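Putative short-chain dehydrogenase/reductase (Burkholderia xenovorans, PDB 5IZ4) probably acts as an NADPH-dependent 3-oxoacyl reductase of the short-chain dehydrogenase/reductase family and binds ADP in the nucleotide pocket of its Rossmann fold. Local coordinates at residues 38-43 with 65-70; 199-204 with 259-264. All blocks are in the same frame, centred on the assembly; numbering follows the deposited sequence. Where two conformers were deposited one is given.

In the fold
Both contacts are parallel strand pairings at the two margins of one seven-stranded sheet of order 3-2-1-4-5-6-7, the classical short-chain dehydrogenase Rossmann fold. Contact 1 (38-43 with 65-70) closes first along the chain and pairs strand 40-45 with outermost strand 68-72; contact 2 (199-204 with 259-264) pairs strand 195-202 with 259-262 at the other margin. Their centres lie about 26 Å apart, on opposite sides of the chain's centre, their nearest atoms about 14 Å. Contact 1 belongs to the nucleotide-binding half and touches no other subunit, whereas contact 2 meets a second copy of the protein. Bound ADP is about 9 Å from the side chain of Ile43 and about 7 Å from that of Pro202.

Contact 1 (38-43 with 65-70); sequences GWSVAI and GAQTLI
Val41 and Thr68 set the tight part of this pairing: their side chains stand next to each other and point the same way, with Val41 CG2 3.8 Å from Thr68 CG2. Thr68 is turned with OG1 between its backbone N and carbonyl carbon (chi1 59°), which leaves CG2 leaning toward the valine and sends the hydroxyl away, to a hydrogen bond with Glu58. The backbones are laced in step by three bonds. Val41 N reaches Gln67 O at 3.0 Å, Leu69 N returns to Val41 O at 3.2 Å, and Ile43 N meets Leu69 O at 2.8 Å with an almost straight N-H (176°). Strands 40-45 and 68-72 are parallel because helix 51-63 carries the chain back between them, a beta-alpha-beta crossover of the Rossmann fold. The crossover helix covers the face bearing Val41, Ile43, Thr68 and Ile70, touching them through Cys61 and Glu58. On the other face Ala42 and Leu69 meet more sparingly beneath helix 78-92. Leu69 CG also lies between N and the carbonyl carbon (chi1 73°), and its CD1 comes within 4.1 Å of Ala42 CB. At the far end the side chain of Ile43 is about 9 Å from the bound ADP. Toward the N-terminal ends of the segments direct bonding thins out. Trp39 swings its indole off the partner segment to lie edge-to-face with Phe34 and Trp246, and Ala66 CB meets its carbonyl O instead. Next to it, Ser40 OG passes 3.6 Å from Gln67 CB, while beyond CG the glutamine stays extended along the exposed margin and packs on Trp92. A water links the two segments here, lying 2.8 Å from Ser40 OG, accepting from Gln67 N and, weakly, donating to Gly38 O.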
# COMPACT_ATOMS: atom_id res chain seq x y z
N GLY A 38 -23.82 2.91 -26.12
CA GLY A 38 -24.86 2.06 -26.65
C GLY A 38 -25.51 1.15 -25.64
O GLY A 38 -26.44 0.42 -26.01
N TRP A 39 -25.07 1.17 -24.38
CA TRP A 39 -25.67 0.30 -23.38
C TRP A 39 -27.04 0.82 -22.95
O TRP A 39 -27.33 2.02 -23.02
CB TRP A 39 -24.78 0.20 -22.13
CG TRP A 39 -23.52 -0.59 -22.33
CD1 TRP A 39 -22.71 -0.60 -23.44
CD2 TRP A 39 -22.92 -1.50 -21.40
NE1 TRP A 39 -21.64 -1.45 -23.24
CE2 TRP A 39 -21.75 -2.01 -21.99
CE3 TRP A 39 -23.26 -1.92 -20.11
CZ2 TRP A 39 -20.92 -2.94 -21.35
CZ3 TRP A 39 -22.42 -2.84 -19.46
CH2 TRP A 39 -21.27 -3.33 -20.09
N SER A 40 -27.89 -0.10 -22.51
CA SER A 40 -29.10 0.27 -21.80
C SER A 40 -28.73 0.59 -20.36
O SER A 40 -27.89 -0.08 -19.75
CB SER A 40 -30.13 -0.86 -21.85
OG SER A 40 -30.44 -1.20 -23.19
N VAL A 41 -29.36 1.62 -19.79
CA VAL A 41 -28.98 2.10 -18.47
C VAL A 41 -30.20 2.07 -17.55
O VAL A 41 -31.28 2.53 -17.93
CB VAL A 41 -28.34 3.50 -18.52
CG1 VAL A 41 -27.00 3.41 -19.24
CG2 VAL A 41 -29.25 4.50 -19.22
N ALA A 42 -30.02 1.47 -16.37
CA ALA A 42 -31.01 1.52 -15.30
C ALA A 42 -30.57 2.63 -14.35
O ALA A 42 -29.55 2.51 -13.66
CB ALA A 42 -31.12 0.17 -14.59
N ILE A 43 -31.33 3.72 -14.34
CA ILE A 43 -30.95 4.95 -13.67
C ILE A 43 -31.51 4.91 -12.25
O ILE A 43 -32.72 4.99 -12.04
CB ILE A 43 -31.46 6.17 -14.45
CG1 ILE A 43 -30.64 6.32 -15.74
CG2 ILE A 43 -31.37 7.45 -13.63
CD1 ILE A 43 -31.35 7.13 -16.79
N GLY A 65 -29.00 7.95 -27.19
CA GLY A 65 -29.42 6.78 -27.93
C GLY A 65 -29.69 5.53 -27.12
O GLY A 65 -29.92 4.47 -27.71
N ALA A 66 -29.69 5.62 -25.79
CA ALA A 66 -29.82 4.46 -24.93
C ALA A 66 -31.27 4.19 -24.55
O ALA A 66 -32.04 5.12 -24.28
CB ALA A 66 -29.01 4.64 -23.65
N GLN A 67 -31.63 2.91 -24.49
CA GLN A 67 -32.81 2.51 -23.74
C GLN A 67 -32.59 2.78 -22.25
O GLN A 67 -31.49 2.61 -21.73
CB GLN A 67 -33.12 1.04 -23.96
CG GLN A 67 -33.52 0.69 -25.37
CD GLN A 67 -33.72 -0.80 -25.53
OE1 GLN A 67 -34.68 -1.36 -25.01
NE2 GLN A 67 -32.80 -1.44 -26.24
N THR A 68 -33.66 3.17 -21.56
CA THR A 68 -33.54 3.62 -20.18
C THR A 68 -34.68 3.06 -19.35
O THR A 68 -35.74 2.69 -19.86
CB THR A 68 -33.58 5.16 -20.07
OG1 THR A 68 -34.82 5.65 -20.61
CG2 THR A 68 -32.41 5.79 -20.80
N LEU A 69 -34.45 3.04 -18.04
CA LEU A 69 -35.52 2.95 -17.06
C LEU A 69 -35.02 3.65 -15.80
O LEU A 69 -33.82 3.68 -15.54
CB LEU A 69 -35.94 1.50 -16.77
CG LEU A 69 -35.10 0.50 -15.96
CD1 LEU A 69 -35.16 0.76 -14.46
CD2 LEU A 69 -35.62 -0.90 -16.26
N ILE A 70 -35.94 4.22 -15.03
CA ILE A 70 -35.60 4.84 -13.76
C ILE A 70 -36.17 3.97 -12.66
O ILE A 70 -37.35 3.59 -12.72
CB ILE A 70 -36.13 6.28 -13.64
CG1 ILE A 70 -35.54 7.18 -14.73
CG2 ILE A 70 -35.83 6.85 -12.26
CD1 ILE A 70 -36.02 8.62 -14.63
O HOH W 1 -29.72 0.64 -25.20

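Contact 2 (199-204 with 259-264); sequences ALAPGM and VIAAEN
Ala262 O is gripped by two donors: Gly203 N at 3.1 Å, 38° out of the carbonyl plane, and a water that also donates to Met204 O. Pro202 CA approaches the same oxygen at 3.3 Å, in a CA-H...O contact. Further back along the strands the parallel ladder continues, its shortest bond running from Ala201 N to Ile260 O at 2.8 Å. Small residues let one face close up: Ala201 CB rests 3.9 Å from Val259 CG1, which lies anti to its own backbone N (chi1 -180°), and Leu164 of helix 161-165 covers both. The opposite face carries Leu200 and Pro202 under helix 238-250, with Ala262 packed on Ile255 of the second subunit. Pro202-Gly203 is consistent with the Pro-Gly motif that follows this strand in classical short-chain dehydrogenases, and Pro202 lies beside the ADP-binding residue Ile26. Where the strands end, Glu263 CB comes 3.7 Å from Gly203 CA, beside a residue without a side chain. A second water accepts from Met204 N and Asn264 ND2. Two waters thus link the diverging ends beyond Gly203, while Arg234 at OD1 and Ser236 at ND2 hold the Asn264 amide and fix its rotation.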
# COMPACT_ATOMS: atom_id res chain seq x y z
N ALA A 199 -12.76 -0.59 -7.13
CA ALA A 199 -13.21 0.66 -6.53
C ALA A 199 -12.48 1.82 -7.19
O ALA A 199 -11.36 1.65 -7.70
CB ALA A 199 -12.99 0.69 -5.01
N LEU A 200 -13.12 2.99 -7.18
CA LEU A 200 -12.51 4.22 -7.65
C LEU A 200 -12.33 5.16 -6.46
O LEU A 200 -13.21 5.25 -5.61
CB LEU A 200 -13.38 4.91 -8.71
CG LEU A 200 -13.85 4.05 -9.87
CD1 LEU A 200 -14.55 4.88 -10.94
CD2 LEU A 200 -12.66 3.36 -10.44
N ALA A 201 -11.20 5.87 -6.41
CA ALA A 201 -10.93 6.79 -5.30
C ALA A 201 -10.68 8.18 -5.87
O ALA A 201 -9.53 8.60 -6.05
CB ALA A 201 -9.75 6.32 -4.45
N PRO A 202 -11.75 8.92 -6.17
CA PRO A 202 -11.59 10.29 -6.64
C PRO A 202 -11.08 11.20 -5.53
O PRO A 202 -11.34 10.97 -4.35
CB PRO A 202 -13.01 10.70 -7.06
CG PRO A 202 -13.84 9.48 -6.97
CD PRO A 202 -13.16 8.53 -6.04
N GLY A 203 -10.36 12.24 -5.94
CA GLY A 203 -10.05 13.33 -5.05
C GLY A 203 -11.09 14.42 -5.17
O GLY A 203 -12.28 14.16 -4.97
N MET A 204 -10.67 15.64 -5.49
CA MET A 204 -11.59 16.77 -5.59
C MET A 204 -12.40 16.67 -6.87
O MET A 204 -11.84 16.49 -7.95
CB MET A 204 -10.83 18.09 -5.55
CG MET A 204 -10.01 18.31 -4.28
SD MET A 204 -11.06 18.24 -2.82
CE MET A 204 -10.50 16.71 -2.07
N VAL A 259 -8.14 -0.58 -6.17
CA VAL A 259 -8.66 0.74 -5.84
C VAL A 259 -7.84 1.72 -6.67
O VAL A 259 -6.64 1.88 -6.43
CB VAL A 259 -8.54 1.06 -4.35
CG1 VAL A 259 -9.10 2.45 -4.04
CG2 VAL A 259 -9.22 -0.00 -3.54
N ILE A 260 -8.47 2.33 -7.67
CA ILE A 260 -7.79 3.22 -8.62
C ILE A 260 -7.98 4.66 -8.15
O ILE A 260 -9.11 5.15 -8.10
CB ILE A 260 -8.34 3.06 -10.04
CG1 ILE A 260 -8.42 1.59 -10.43
CG2 ILE A 260 -7.47 3.84 -11.02
CD1 ILE A 260 -7.08 0.91 -10.46
N ALA A 261 -6.88 5.34 -7.82
CA ALA A 261 -6.94 6.71 -7.32
C ALA A 261 -6.82 7.69 -8.49
O ALA A 261 -5.85 7.63 -9.26
CB ALA A 261 -5.84 6.96 -6.29
N ALA A 262 -7.79 8.58 -8.62
CA ALA A 262 -7.82 9.63 -9.64
C ALA A 262 -8.02 10.92 -8.87
O ALA A 262 -9.16 11.36 -8.65
CB ALA A 262 -8.91 9.37 -10.67
N GLU A 263 -6.91 11.52 -8.41
CA GLU A 263 -6.99 12.57 -7.41
C GLU A 263 -6.06 13.73 -7.72
O GLU A 263 -5.72 14.50 -6.81
CB GLU A 263 -6.68 12.03 -6.01
CG GLU A 263 -5.63 10.92 -5.92
CD GLU A 263 -4.28 11.28 -6.55
OE1 GLU A 263 -4.21 11.48 -7.78
OE2 GLU A 263 -3.28 11.37 -5.80
N ASN A 264 -5.62 13.86 -8.98
CA ASN A 264 -4.87 15.03 -9.44
C ASN A 264 -3.54 15.19 -8.70
O ASN A 264 -3.02 16.30 -8.57
CB ASN A 264 -5.74 16.28 -9.33
CG ASN A 264 -6.93 16.21 -10.24
OD1 ASN A 264 -6.77 16.13 -11.46
ND2 ASN A 264 -8.14 16.15 -9.67
O HOH W 2 -10.32 14.16 -8.22
O HOH W 3 -8.06 16.17 -6.62